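PDB 5B1R: B-cell differentiation antigen CD72 from Mus musculus, which acts as a co-receptor of the B-cell receptor that recognises the Sm/RNP self-antigen and inhibits B-cell receptor signalling by recruiting the phosphatase SHP-1. Local coordinates for residues A[42-47]-A[72-77]; A[53-58]-A[96-101]; A[67-72]-A[108-113]; A[85-90]-A[102-107]. The protein carries 2 engineered substitutions. All blocks are in the same frame, centred on the assembly; numbering follows the deposited sequence.

Interaction 1. Residues A[42-47]-A[72-77]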
loop_
_atom_site.group_PDB
_atom_site.type_symbol
_atom_site.label_atom_id
_atom_site.label_comp_id
_atom_site.label_asym_id
_atom_site.label_seq_id
_atom_site.Cartn_x
_atom_site.Cartn_y
_atom_site.Cartn_z
ATOM N N ALA A 42 -0.775 -2.418 -4.227
ATOM C CA ALA A 42 -1.353 -3.752 -4.275
ATOM C C ALA A 42 -0.318 -4.783 -3.861
ATOM O O ALA A 42 0.759 -4.859 -4.455
ATOM C CB ALA A 42 -1.835 -4.044 -5.687
ATOM N N PHE A 43 -0.661 -5.583 -2.859
ATOM C CA PHE A 43 0.217 -6.619 -2.329
ATOM C C PHE A 43 -0.549 -7.924 -2.133
ATOM O O PHE A 43 -0.328 -8.643 -1.172
ATOM C CB PHE A 43 0.848 -6.161 -1.003
ATOM C CG PHE A 43 1.621 -4.890 -1.125
ATOM C CD1 PHE A 43 2.791 -4.851 -1.875
ATOM C CD2 PHE A 43 1.157 -3.719 -0.541
ATOM C CE1 PHE A 43 3.495 -3.672 -2.024
ATOM C CE2 PHE A 43 1.868 -2.534 -0.672
ATOM C CZ PHE A 43 3.029 -2.508 -1.425
ATOM N N ASP A 44 -1.458 -8.240 -3.049
ATOM C CA ASP A 44 -2.293 -9.411 -2.855
ATOM C C ASP A 44 -1.496 -10.715 -2.769
ATOM O O ASP A 44 -1.856 -11.596 -1.998
ATOM C CB ASP A 44 -3.317 -9.573 -3.975
ATOM C CG ASP A 44 -4.392 -8.504 -3.987
ATOM O OD1 ASP A 44 -4.353 -7.513 -3.227
ATOM O OD2 ASP A 44 -5.316 -8.686 -4.801
ATOM N N GLU A 45 -0.450 -10.850 -3.590
ATOM C CA GLU A 45 0.348 -12.066 -3.645
ATOM C C GLU A 45 1.820 -11.716 -3.464
ATOM O O GLU A 45 2.284 -10.660 -3.904
ATOM C CB GLU A 45 0.142 -12.776 -4.992
ATOM C CG GLU A 45 -1.275 -13.299 -5.188
ATOM C CD GLU A 45 -1.592 -14.516 -4.361
ATOM O OE1 GLU A 45 -0.703 -15.066 -3.664
ATOM O OE2 GLU A 45 -2.759 -14.931 -4.415
ATOM N N PRO A 46 2.594 -12.635 -2.884
ATOM C CA PRO A 46 2.147 -13.931 -2.369
ATOM C C PRO A 46 1.452 -13.818 -1.024
ATOM O O PRO A 46 1.800 -12.960 -0.205
ATOM C CB PRO A 46 3.453 -14.702 -2.190
ATOM C CG PRO A 46 4.459 -13.640 -1.923
ATOM C CD PRO A 46 4.054 -12.471 -2.763
ATOM N N SER A 47 0.474 -14.688 -0.797
ATOM C CA SER A 47 -0.168 -14.785 0.507
ATOM C C SER A 47 -0.787 -16.164 0.650
ATOM O O SER A 47 -1.538 -16.611 -0.215
ATOM C CB SER A 47 -1.237 -13.706 0.688
ATOM O OG SER A 47 -2.248 -13.796 -0.302
ATOM N N GLN A 72 -4.354 -1.426 -1.008
ATOM C CA GLN A 72 -5.450 -2.034 -1.744
ATOM C C GLN A 72 -6.025 -3.236 -1.001
ATOM O O GLN A 72 -5.291 -4.115 -0.552
ATOM C CB GLN A 72 -4.951 -2.512 -3.097
ATOM C CG GLN A 72 -6.034 -3.160 -3.939
ATOM C CD GLN A 72 -5.460 -3.845 -5.163
ATOM O OE1 GLN A 72 -5.212 -3.203 -6.179
ATOM N NE2 GLN A 72 -5.220 -5.146 -5.060
ATOM N N MET A 73 -7.341 -3.294 -0.897
ATOM C CA MET A 73 -8.007 -4.459 -0.346
ATOM C C MET A 73 -7.717 -5.684 -1.220
ATOM O O MET A 73 -7.745 -5.613 -2.453
ATOM C CB MET A 73 -9.515 -4.207 -0.307
ATOM C CG MET A 73 -10.282 -5.341 0.320
ATOM S SD MET A 73 -12.069 -5.149 0.256
ATOM C CE MET A 73 -12.371 -5.135 -1.505
ATOM N N SER A 74 -7.433 -6.812 -0.575
ATOM C CA SER A 74 -7.154 -8.054 -1.291
ATOM C C SER A 74 -8.443 -8.854 -1.441
ATOM O O SER A 74 -8.952 -9.418 -0.471
ATOM C CB SER A 74 -6.113 -8.845 -0.528
ATOM O OG SER A 74 -5.902 -10.073 -1.183
ATOM N N LYS A 75 -8.984 -8.890 -2.652
ATOM C CA LYS A 75 -10.287 -9.515 -2.866
ATOM C C LYS A 75 -10.292 -11.017 -2.646
ATOM O O LYS A 75 -11.341 -11.590 -2.356
ATOM C CB LYS A 75 -10.828 -9.181 -4.254
ATOM C CG LYS A 75 -11.102 -7.708 -4.434
ATOM C CD LYS A 75 -11.716 -7.416 -5.790
ATOM C CE LYS A 75 -11.977 -5.929 -5.970
ATOM N NZ LYS A 75 -12.695 -5.359 -4.801
ATOM N N LYS A 76 -9.129 -11.665 -2.768
ATOM C CA LYS A 76 -9.100 -13.124 -2.649
ATOM C C LYS A 76 -9.593 -13.603 -1.290
ATOM O O LYS A 76 -10.074 -14.729 -1.187
ATOM C CB LYS A 76 -7.707 -13.692 -2.914
ATOM C CG LYS A 76 -6.692 -13.284 -1.881
ATOM C CD LYS A 76 -5.284 -13.813 -2.143
ATOM C CE LYS A 76 -5.167 -15.314 -1.961
ATOM N NZ LYS A 76 -3.743 -15.829 -1.974
ATOM N N TRP A 77 -9.460 -12.771 -0.255
ATOM C CA TRP A 77 -9.834 -13.180 1.090
ATOM C C TRP A 77 -11.258 -12.794 1.454
ATOM O O TRP A 77 -11.707 -13.131 2.536
ATOM C CB TRP A 77 -8.834 -12.625 2.125
ATOM C CG TRP A 77 -7.444 -13.115 1.877
ATOM C CD1 TRP A 77 -6.375 -12.381 1.427
ATOM C CD2 TRP A 77 -6.976 -14.465 2.003
ATOM N NE1 TRP A 77 -5.276 -13.189 1.290
ATOM C CE2 TRP A 77 -5.616 -14.473 1.627
ATOM C CE3 TRP A 77 -7.573 -15.665 2.402
ATOM C CZ2 TRP A 77 -4.841 -15.636 1.645
ATOM C CZ3 TRP A 77 -6.799 -16.818 2.415
ATOM C CH2 TRP A 77 -5.454 -16.795 2.039
HETATM O O HOH W 1 -3.248 -5.665 -1.604
HETATM O O HOH W 2 -3.686 -10.995 -0.027
HETATM O O HOH W 3 -7.679 -7.483 -4.834
HETATM O O HOH W 4 -6.674 -10.753 -3.929
HETATM O O HOH W 5 -4.385 -6.876 -7.046
#
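Lys76 NZ is gripped three times by the facing loop: it makes a 2.8 Å salt bridge to Glu45 OE2 and donates to Ser47 O at 2.9 Å and to Ser47 OG at 3.0 Å. The contact joins two surface loops of the C-type lectin-like domain, 42-47 and 72-77, and a cis peptide before Pro46 shapes the first. Glu45 bends at chi2 (-73°), and Lys76 NZ meets OE2 from above the carboxylate plane. Ser47 OG donates to Asp44 O at 2.8 Å, which leaves its oxygen to accept from the lysine. Further along, Asp44 works mostly through water. Its OD1 takes a bond from a water that also donates to Gln72 O and accepts from Phe43 N, while OD2 receives waters held by Lys75 N and Lys76 N. The direct bond from Gln72 NE2 to Asp44 OD1, 3.1 Å, is weak. On its way to Glu45, the Lys76 chain lays CE over one face of the Trp77 ring, 3.4 Å above its plane and toward the rim.

Interaction 2. Residues A[53-58]-A[96-101]. Unlike the reference sequence in segment 96-101: Lys99 (reference Glu).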
loop_
_atom_site.group_PDB
_atom_site.type_symbol
_atom_site.label_atom_id
_atom_site.label_comp_id
_atom_site.label_asym_id
_atom_site.label_seq_id
_atom_site.Cartn_x
_atom_site.Cartn_y
_atom_site.Cartn_z
ATOM N N VAL A 53 1.553 -10.607 4.202
ATOM C CA VAL A 53 1.885 -9.666 3.143
ATOM C C VAL A 53 3.388 -9.697 2.936
ATOM O O VAL A 53 4.150 -9.855 3.880
ATOM C CB VAL A 53 1.375 -8.235 3.495
ATOM C CG1 VAL A 53 2.113 -7.631 4.667
ATOM C CG2 VAL A 53 1.466 -7.330 2.304
ATOM N N SER A 54 3.805 -9.598 1.685
ATOM C CA SER A 54 5.219 -9.558 1.342
ATOM C C SER A 54 5.472 -8.243 0.621
ATOM O O SER A 54 4.901 -8.006 -0.440
ATOM C CB SER A 54 5.545 -10.713 0.409
ATOM O OG SER A 54 6.869 -10.589 -0.066
ATOM N N LEU A 55 6.321 -7.402 1.210
ATOM C CA LEU A 55 6.616 -6.072 0.685
ATOM C C LEU A 55 8.011 -6.051 0.086
ATOM O O LEU A 55 8.896 -6.749 0.574
ATOM C CB LEU A 55 6.590 -5.054 1.824
ATOM C CG LEU A 55 5.303 -4.999 2.658
ATOM C CD1 LEU A 55 5.491 -4.105 3.869
ATOM C CD2 LEU A 55 4.144 -4.484 1.815
ATOM N N PRO A 56 8.236 -5.215 -0.937
ATOM C CA PRO A 56 9.613 -5.036 -1.419
ATOM C C PRO A 56 10.453 -4.330 -0.360
ATOM O O PRO A 56 9.947 -3.448 0.351
ATOM C CB PRO A 56 9.453 -4.168 -2.666
ATOM C CG PRO A 56 8.095 -3.726 -2.702
ATOM C CD PRO A 56 7.257 -4.424 -1.697
ATOM N N SER A 57 11.715 -4.722 -0.232
ATOM C CA SER A 57 12.585 -4.182 0.807
ATOM C C SER A 57 12.701 -2.665 0.767
ATOM O O SER A 57 12.726 -2.005 1.810
ATOM C CB SER A 57 13.985 -4.777 0.686
ATOM O OG SER A 57 13.954 -6.182 0.838
ATOM N N GLY A 58 12.789 -2.109 -0.443
ATOM C CA GLY A 58 12.995 -0.675 -0.561
ATOM C C GLY A 58 11.846 0.107 0.037
ATOM O O GLY A 58 12.044 1.184 0.600
ATOM N N GLN A 96 8.452 -8.347 14.254
ATOM C CA GLN A 96 9.352 -8.286 13.105
ATOM C C GLN A 96 8.660 -8.312 11.739
ATOM O O GLN A 96 9.316 -8.130 10.717
ATOM C CB GLN A 96 10.406 -9.397 13.183
ATOM C CG GLN A 96 11.256 -9.386 14.455
ATOM C CD GLN A 96 12.317 -8.293 14.469
ATOM O OE1 GLN A 96 12.177 -7.255 13.821
ATOM N NE2 GLN A 96 13.392 -8.530 15.214
ATOM N N LYS A 97 7.346 -8.528 11.712
ATOM C CA LYS A 97 6.642 -8.682 10.435
ATOM C C LYS A 97 5.473 -7.733 10.232
ATOM O O LYS A 97 4.606 -7.610 11.098
ATOM C CB LYS A 97 6.110 -10.107 10.276
ATOM C CG LYS A 97 7.114 -11.112 9.757
ATOM C CD LYS A 97 6.448 -12.460 9.555
ATOM C CE LYS A 97 7.475 -13.558 9.371
ATOM N NZ LYS A 97 6.826 -14.897 9.400
ATOM N N TRP A 98 5.434 -7.098 9.061
ATOM C CA TRP A 98 4.225 -6.417 8.610
ATOM C C TRP A 98 3.165 -7.462 8.264
ATOM O O TRP A 98 3.479 -8.491 7.670
ATOM C CB TRP A 98 4.523 -5.518 7.398
ATOM C CG TRP A 98 5.366 -4.336 7.776
ATOM C CD1 TRP A 98 6.729 -4.271 7.808
ATOM C CD2 TRP A 98 4.893 -3.059 8.216
ATOM N NE1 TRP A 98 7.131 -3.030 8.236
ATOM C CE2 TRP A 98 6.022 -2.266 8.487
ATOM C CE3 TRP A 98 3.623 -2.512 8.405
ATOM C CZ2 TRP A 98 5.922 -0.961 8.947
ATOM C CZ3 TRP A 98 3.527 -1.211 8.847
ATOM C CH2 TRP A 98 4.670 -0.449 9.121
ATOM N N LYS A 99 1.923 -7.182 8.654
ATOM C CA LYS A 99 0.791 -8.048 8.369
ATOM C C LYS A 99 -0.337 -7.237 7.757
ATOM O O LYS A 99 -0.470 -6.043 8.026
ATOM C CB LYS A 99 0.291 -8.723 9.653
ATOM C CG LYS A 99 1.279 -9.725 10.216
ATOM C CD LYS A 99 0.744 -10.428 11.442
ATOM C CE LYS A 99 1.808 -11.336 12.036
ATOM N NZ LYS A 99 1.950 -12.631 11.306
ATOM N N ARG A 100 -1.148 -7.892 6.934
ATOM C CA ARG A 100 -2.406 -7.307 6.503
ATOM C C ARG A 100 -3.405 -7.403 7.654
ATOM O O ARG A 100 -3.577 -8.471 8.242
ATOM C CB ARG A 100 -2.955 -8.053 5.285
ATOM C CG ARG A 100 -4.262 -7.474 4.766
ATOM C CD ARG A 100 -4.827 -8.258 3.578
ATOM N NE ARG A 100 -3.870 -8.278 2.476
ATOM C CZ ARG A 100 -3.766 -7.326 1.549
ATOM N NH1 ARG A 100 -4.641 -6.321 1.509
ATOM N NH2 ARG A 100 -2.795 -7.398 0.654
ATOM N N THR A 101 -4.041 -6.278 7.971
ATOM C CA THR A 101 -5.011 -6.200 9.041
ATOM C C THR A 101 -6.253 -5.470 8.540
ATOM O O THR A 101 -6.223 -4.729 7.557
ATOM C CB THR A 101 -4.453 -5.476 10.254
ATOM O OG1 THR A 101 -4.256 -4.105 9.934
ATOM C CG2 THR A 101 -3.129 -6.076 10.690
HETATM O O HOH W 6 3.133 -11.057 6.670
HETATM O O HOH W 7 5.933 -8.901 5.875
#
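Val53 sets CG1 between its backbone N and carbonyl carbon (chi1 68°), and this turns the methyl onto the strand backbone at Trp98. The chi1 of Trp98 (-69°) holds the root of its indole where Leu55 meets it. CG1 of Val53 comes to 3.4 Å from Trp98 O, and it also brushes Trp98 CB and the backbone of Lys99 and Arg100. Leu55 brings CD1 to 3.9 Å from Trp98 CG, with the two side chains crossing at about a right angle. In the C-type lectin-like fold, 97-104 is an outer strand of the small three-stranded antiparallel sheet; the irregular residues 53-56 lead into helix 57-60, with Pro56 at the N-cap, and Val53 and Leu55 lie along the strand. No direct hydrogen bond spans the two segments. Water does the work: one molecule accepts from Val53 N at 3.0 Å and donates to Trp98 O at 2.8 Å, and a second donates to both Val53 O and Trp98 O. The Trp98 carbonyl is thus gripped by two waters, while the strand bonds directly to Tyr51 through the backbone of Arg100. The guanidinium of Arg100 reaches a salt bridge with Asp89, and Phe43 packs against Val53.

Interaction 3. Residues A[67-72]-A[108-113]. Engineered in segment 108-113: Ser111 (natural residue Cys).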
loop_
_atom_site.group_PDB
_atom_site.type_symbol
_atom_site.label_atom_id
_atom_site.label_comp_id
_atom_site.label_asym_id
_atom_site.label_seq_id
_atom_site.Cartn_x
_atom_site.Cartn_y
_atom_site.Cartn_z
ATOM N N LYS A 67 3.231 3.141 12.592
ATOM C CA LYS A 67 2.047 3.529 11.829
ATOM C C LYS A 67 1.477 2.332 11.077
ATOM O O LYS A 67 2.180 1.365 10.790
ATOM C CB LYS A 67 2.409 4.622 10.814
ATOM C CG LYS A 67 2.956 5.912 11.416
ATOM C CD LYS A 67 1.848 6.775 11.979
ATOM C CE LYS A 67 2.397 8.085 12.538
ATOM N NZ LYS A 67 3.066 8.896 11.483
ATOM N N SER A 68 0.193 2.406 10.750
ATOM C CA SER A 68 -0.423 1.449 9.833
ATOM C C SER A 68 -0.781 2.177 8.564
ATOM O O SER A 68 -1.192 3.343 8.613
ATOM C CB SER A 68 -1.702 0.872 10.415
ATOM O OG SER A 68 -1.471 0.188 11.632
ATOM N N TYR A 69 -0.631 1.490 7.431
ATOM C CA TYR A 69 -0.797 2.138 6.131
ATOM C C TYR A 69 -1.939 1.530 5.338
ATOM O O TYR A 69 -1.953 0.322 5.103
ATOM C CB TYR A 69 0.492 2.020 5.299
ATOM C CG TYR A 69 1.652 2.779 5.917
ATOM C CD1 TYR A 69 2.401 2.226 6.944
ATOM C CD2 TYR A 69 1.978 4.060 5.471
ATOM C CE1 TYR A 69 3.431 2.937 7.537
ATOM C CE2 TYR A 69 3.017 4.777 6.048
ATOM C CZ TYR A 69 3.746 4.209 7.076
ATOM O OH TYR A 69 4.785 4.899 7.670
ATOM N N TRP A 70 -2.877 2.357 4.888
ATOM C CA TRP A 70 -3.884 1.873 3.949
ATOM C C TRP A 70 -3.240 1.363 2.659
ATOM O O TRP A 70 -2.361 2.025 2.091
ATOM C CB TRP A 70 -4.885 2.968 3.592
ATOM C CG TRP A 70 -5.848 3.396 4.657
ATOM C CD1 TRP A 70 -6.053 4.665 5.084
ATOM C CD2 TRP A 70 -6.788 2.566 5.352
ATOM N NE1 TRP A 70 -7.058 4.683 6.023
ATOM C CE2 TRP A 70 -7.527 3.405 6.213
ATOM C CE3 TRP A 70 -7.069 1.193 5.342
ATOM C CZ2 TRP A 70 -8.553 2.920 7.040
ATOM C CZ3 TRP A 70 -8.066 0.715 6.174
ATOM C CH2 TRP A 70 -8.791 1.575 7.014
ATOM N N ILE A 71 -3.724 0.216 2.186
ATOM C CA ILE A 71 -3.304 -0.365 0.915
ATOM C C ILE A 71 -4.554 -0.889 0.193
ATOM O O ILE A 71 -5.673 -0.830 0.716
ATOM C CB ILE A 71 -2.266 -1.512 1.110
ATOM C CG1 ILE A 71 -2.844 -2.675 1.936
ATOM C CG2 ILE A 71 -0.976 -0.962 1.743
ATOM C CD1 ILE A 71 -2.092 -3.965 1.748
ATOM N N GLN A 72 -4.354 -1.426 -1.008
ATOM C CA GLN A 72 -5.450 -2.034 -1.744
ATOM C C GLN A 72 -6.025 -3.236 -1.001
ATOM O O GLN A 72 -5.291 -4.115 -0.552
ATOM C CB GLN A 72 -4.951 -2.512 -3.097
ATOM C CG GLN A 72 -6.034 -3.160 -3.939
ATOM C CD GLN A 72 -5.460 -3.845 -5.163
ATOM O OE1 GLN A 72 -5.212 -3.203 -6.179
ATOM N NE2 GLN A 72 -5.220 -5.146 -5.060
ATOM N N LEU A 108 -8.429 6.922 10.236
ATOM C CA LEU A 108 -7.412 7.798 9.645
ATOM C C LEU A 108 -6.013 7.184 9.724
ATOM O O LEU A 108 -5.514 6.917 10.815
ATOM C CB LEU A 108 -7.429 9.151 10.363
ATOM C CG LEU A 108 -8.777 9.872 10.386
ATOM C CD1 LEU A 108 -8.681 11.165 11.193
ATOM C CD2 LEU A 108 -9.220 10.144 8.962
ATOM N N HIS A 109 -5.384 6.984 8.568
ATOM C CA HIS A 109 -4.052 6.397 8.478
ATOM C C HIS A 109 -3.328 7.011 7.304
ATOM O O HIS A 109 -3.953 7.493 6.354
ATOM C CB HIS A 109 -4.140 4.885 8.256
ATOM C CG HIS A 109 -4.731 4.154 9.414
ATOM N ND1 HIS A 109 -4.057 3.981 10.605
ATOM C CD2 HIS A 109 -5.941 3.571 9.569
ATOM C CE1 HIS A 109 -4.836 3.325 11.449
ATOM N NE2 HIS A 109 -5.982 3.058 10.843
ATOM N N PRO A 110 -1.993 6.956 7.333
ATOM C CA PRO A 110 -1.247 7.216 6.096
ATOM C C PRO A 110 -1.550 6.097 5.091
ATOM O O PRO A 110 -2.257 5.129 5.412
ATOM C CB PRO A 110 0.214 7.160 6.562
ATOM C CG PRO A 110 0.179 6.212 7.747
ATOM C CD PRO A 110 -1.127 6.516 8.446
ATOM N N SER A 111 -1.000 6.213 3.888
ATOM C CA SER A 111 -1.327 5.255 2.840
ATOM C C SER A 111 -0.143 5.090 1.899
ATOM O O SER A 111 0.833 5.858 1.966
ATOM C CB SER A 111 -2.561 5.737 2.069
ATOM O OG SER A 111 -2.339 7.010 1.475
ATOM N N ILE A 112 -0.239 4.094 1.023
ATOM C CA ILE A 112 0.800 3.875 0.019
ATOM C C ILE A 112 0.108 3.796 -1.327
ATOM O O ILE A 112 -0.841 3.015 -1.490
ATOM C CB ILE A 112 1.591 2.578 0.264
ATOM C CG1 ILE A 112 2.095 2.525 1.715
ATOM C CG2 ILE A 112 2.731 2.458 -0.749
ATOM C CD1 ILE A 112 2.579 1.167 2.169
ATOM N N CYS A 113 0.539 4.629 -2.271
ATOM C CA CYS A 113 0.063 4.569 -3.647
ATOM C C CYS A 113 1.098 3.873 -4.521
ATOM O O CYS A 113 2.282 3.809 -4.175
ATOM C CB CYS A 113 -0.159 5.973 -4.205
ATOM S SG CYS A 113 -1.237 7.077 -3.271
HETATM O O HOH W 8 -1.553 4.702 11.787
#
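Trp70 and Ser111 form a single beta bridge: Trp70 N donates to Pro110 O at 2.9 Å, and Ile112 N returns a 3.2 Å bond to Trp70 O. Rings pack around this short bridge. His109 puts CB over the five-membered ring of Trp70, 3.9 Å from its centroid, and turns the edge of its imidazole to the indole face in a T-shaped pair with planes at 82°. The Tyr69 side chain leaves the strand on the other side from Trp70 and receives Pro110 CG over its ring face in a CH-pi contact, 3.6 Å from Tyr69 CE2. Ile112 adds CD1 against Tyr69 CB and Ile71 CG2. Ser111, an engineered residue, rests CB near Trp70 CB. Trp70-Ile71-Gln72-Met73 stands where C-type lectin-like domains carry the WIGL motif. The second shell fixes the rings: Trp70 NE1 donates to Arg24 O, Leu26 and Ser29 of helix 26-35 touch the indole, and Tyr69 OH bonds to Asp64 N. Cys113, at the far end, is tied to Cys33 by a disulfide. His109 ND1 shares a water with Ser68 N, and because its NE2 bonds to Glu107 OE1, the carboxylate would probably favour a protonated imidazole.

Interaction 4. Residues A[85-90]-A[102-107]. Unlike the reference sequence in segment 85-90: Tyr87 (reference His), Asp89 (reference Val), Lys90 (reference Arg). Unlike the reference sequence in segment 102-107: Phe102 (reference Ile), Glu104 (reference Lys).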
loop_
_atom_site.group_PDB
_atom_site.type_symbol
_atom_site.label_atom_id
_atom_site.label_comp_id
_atom_site.label_asym_id
_atom_site.label_seq_id
_atom_site.Cartn_x
_atom_site.Cartn_y
_atom_site.Cartn_z
ATOM N N SER A 85 -17.815 -4.299 1.664
ATOM C CA SER A 85 -17.559 -4.523 3.081
ATOM C C SER A 85 -17.282 -3.221 3.805
ATOM O O SER A 85 -16.772 -2.268 3.223
ATOM C CB SER A 85 -16.364 -5.455 3.243
ATOM O OG SER A 85 -15.922 -5.510 4.584
ATOM N N ARG A 86 -17.601 -3.168 5.090
ATOM C CA ARG A 86 -17.259 -1.966 5.825
ATOM C C ARG A 86 -15.841 -2.005 6.372
ATOM O O ARG A 86 -15.400 -1.023 6.984
ATOM C CB ARG A 86 -18.249 -1.694 6.928
ATOM C CG ARG A 86 -18.246 -2.751 7.990
ATOM C CD ARG A 86 -19.592 -2.692 8.721
ATOM N NE ARG A 86 -19.902 -1.301 9.031
ATOM C CZ ARG A 86 -19.423 -0.640 10.083
ATOM N NH1 ARG A 86 -18.635 -1.252 10.962
ATOM N NH2 ARG A 86 -19.744 0.640 10.257
ATOM N N TYR A 87 -15.119 -3.108 6.136
ATOM C CA TYR A 87 -13.721 -3.164 6.541
ATOM C C TYR A 87 -12.837 -3.027 5.334
ATOM O O TYR A 87 -13.119 -3.567 4.257
ATOM C CB TYR A 87 -13.363 -4.469 7.245
ATOM C CG TYR A 87 -14.312 -4.840 8.325
ATOM C CD1 TYR A 87 -14.398 -4.086 9.484
ATOM C CD2 TYR A 87 -15.131 -5.953 8.193
ATOM C CE1 TYR A 87 -15.285 -4.429 10.487
ATOM C CE2 TYR A 87 -16.019 -6.313 9.201
ATOM C CZ TYR A 87 -16.084 -5.544 10.346
ATOM O OH TYR A 87 -16.964 -5.865 11.349
ATOM N N CYS A 88 -11.739 -2.329 5.554
ATOM C CA CYS A 88 -10.715 -2.115 4.554
ATOM C C CYS A 88 -9.394 -2.661 5.085
ATOM O O CYS A 88 -9.325 -3.083 6.244
ATOM C CB CYS A 88 -10.602 -0.624 4.221
ATOM S SG CYS A 88 -12.017 0.023 3.280
ATOM N N ASP A 89 -8.365 -2.660 4.239
ATOM C CA ASP A 89 -7.121 -3.365 4.554
ATOM C C ASP A 89 -5.992 -2.377 4.776
ATOM O O ASP A 89 -5.760 -1.491 3.941
ATOM C CB ASP A 89 -6.696 -4.293 3.409
ATOM C CG ASP A 89 -7.651 -5.449 3.166
ATOM O OD1 ASP A 89 -8.746 -5.475 3.742
ATOM O OD2 ASP A 89 -7.291 -6.333 2.353
ATOM N N LYS A 90 -5.264 -2.553 5.878
ATOM C CA LYS A 90 -4.083 -1.745 6.131
ATOM C C LYS A 90 -2.970 -2.671 6.566
ATOM O O LYS A 90 -3.229 -3.742 7.096
ATOM C CB LYS A 90 -4.363 -0.681 7.193
ATOM C CG LYS A 90 -4.534 -1.250 8.597
ATOM C CD LYS A 90 -5.067 -0.224 9.594
ATOM C CE LYS A 90 -4.889 -0.703 11.025
ATOM N NZ LYS A 90 -5.606 -1.973 11.261
ATOM N N PHE A 102 -7.363 -5.697 9.213
ATOM C CA PHE A 102 -8.627 -5.089 8.826
ATOM C C PHE A 102 -9.031 -3.980 9.780
ATOM O O PHE A 102 -8.825 -4.097 10.984
ATOM C CB PHE A 102 -9.706 -6.165 8.778
ATOM C CG PHE A 102 -9.355 -7.313 7.869
ATOM C CD1 PHE A 102 -9.097 -7.092 6.525
ATOM C CD2 PHE A 102 -9.308 -8.619 8.355
ATOM C CE1 PHE A 102 -8.785 -8.141 5.681
ATOM C CE2 PHE A 102 -9.005 -9.685 7.517
ATOM C CZ PHE A 102 -8.741 -9.441 6.176
ATOM N N SER A 103 -9.619 -2.915 9.234
ATOM C CA SER A 103 -10.109 -1.783 10.021
ATOM C C SER A 103 -11.340 -1.225 9.351
ATOM O O SER A 103 -11.485 -1.321 8.141
ATOM C CB SER A 103 -9.083 -0.638 10.102
ATOM O OG SER A 103 -8.085 -0.905 11.062
ATOM N N GLU A 104 -12.211 -0.587 10.122
ATOM C CA GLU A 104 -13.252 0.196 9.481
ATOM C C GLU A 104 -12.623 1.229 8.571
ATOM O O GLU A 104 -11.617 1.875 8.910
ATOM C CB GLU A 104 -14.113 0.895 10.503
ATOM C CG GLU A 104 -14.965 -0.082 11.278
ATOM C CD GLU A 104 -15.697 0.592 12.382
ATOM O OE1 GLU A 104 -15.006 1.212 13.218
ATOM O OE2 GLU A 104 -16.945 0.507 12.415
ATOM N N CYS A 105 -13.220 1.363 7.398
ATOM C CA CYS A 105 -12.676 2.184 6.343
ATOM C C CYS A 105 -12.542 3.668 6.716
ATOM O O CYS A 105 -11.721 4.369 6.140
ATOM C CB CYS A 105 -13.503 2.002 5.067
ATOM S SG CYS A 105 -13.620 0.266 4.499
ATOM N N ALA A 106 -13.323 4.137 7.685
ATOM C CA ALA A 106 -13.291 5.543 8.081
ATOM C C ALA A 106 -12.068 5.911 8.920
ATOM O O ALA A 106 -11.797 7.098 9.115
ATOM C CB ALA A 106 -14.576 5.916 8.834
ATOM N N GLU A 107 -11.320 4.926 9.413
ATOM C CA GLU A 107 -10.162 5.235 10.259
ATOM C C GLU A 107 -9.114 6.049 9.510
ATOM O O GLU A 107 -8.912 5.862 8.315
ATOM C CB GLU A 107 -9.468 3.973 10.783
ATOM C CG GLU A 107 -10.246 3.106 11.739
ATOM C CD GLU A 107 -9.372 2.033 12.398
ATOM O OE1 GLU A 107 -8.171 1.877 12.036
ATOM O OE2 GLU A 107 -9.888 1.338 13.290
#
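Cys88 and Cys105 are joined by a disulfide, SG to SG 2.0 Å with chi3 93°, and this bond pins the open end of the hairpin made by strands 87-94 and 97-104. Beside it the packing is tight. Cys88 and Ser103 are an antiparallel hydrogen-bonded pair, with Cys88 N to Ser103 O at 2.8 Å and Ser103 N returning to Cys88 O. A chi1 of 71° swings the Lys90 chain toward strand 97-104, and the bend at chi4 brings NZ to Ser103 OG at 2.7 Å; NZ also bonds Thr101 OG1. The Ser103 hydroxyl donates in turn to Glu107 OE1 at 2.9 Å, from above the carboxylate plane, and that oxygen also takes the bond from His109 NE2. Asp89 OD1 lies in the plane of the Phe102 ring, 3.2 Å from Phe102 CD1 at its edge, and forms a salt bridge with Arg78. The outer end is more open: Arg86, Tyr87 and Glu104 are exposed. Arg86 lays CG over the centre of the Tyr87 ring and reaches from NH1 to the anti lone pair of Glu104 OE2, a 2.8 Å salt bridge. Strand 69-70 flanks strand 87-94 in the sheet, and its Trp70 packs against Cys88, Lys90 and Ser103, while the backbone of Cys105 bonds to Leu26, at the start of helix 26-35.

All four contacts lie in one C-type lectin-like domain, about 11 to 18 Å between centres. The three-stranded sheet 69-70, 87-94, 97-104 links them: interaction 4 zips its hairpin, interaction 2 covers its outer strand 97-104, and interaction 3 joins strand 69-70 to strand 109-119 of the larger sheet. Interaction 1 continues from interaction 3 through the shared Gln72. Along the chain, interaction 4 is nested inside the loop closed by interaction 3, interaction 1 closes before interaction 4 opens, and interactions 1, 2 and 3 interleave. Arg100 bonds to Gln72 O and Asp89 OD2, so the loops of interaction 1 are fastened to the three-stranded sheet, while interaction 3 joins that sheet to the larger one.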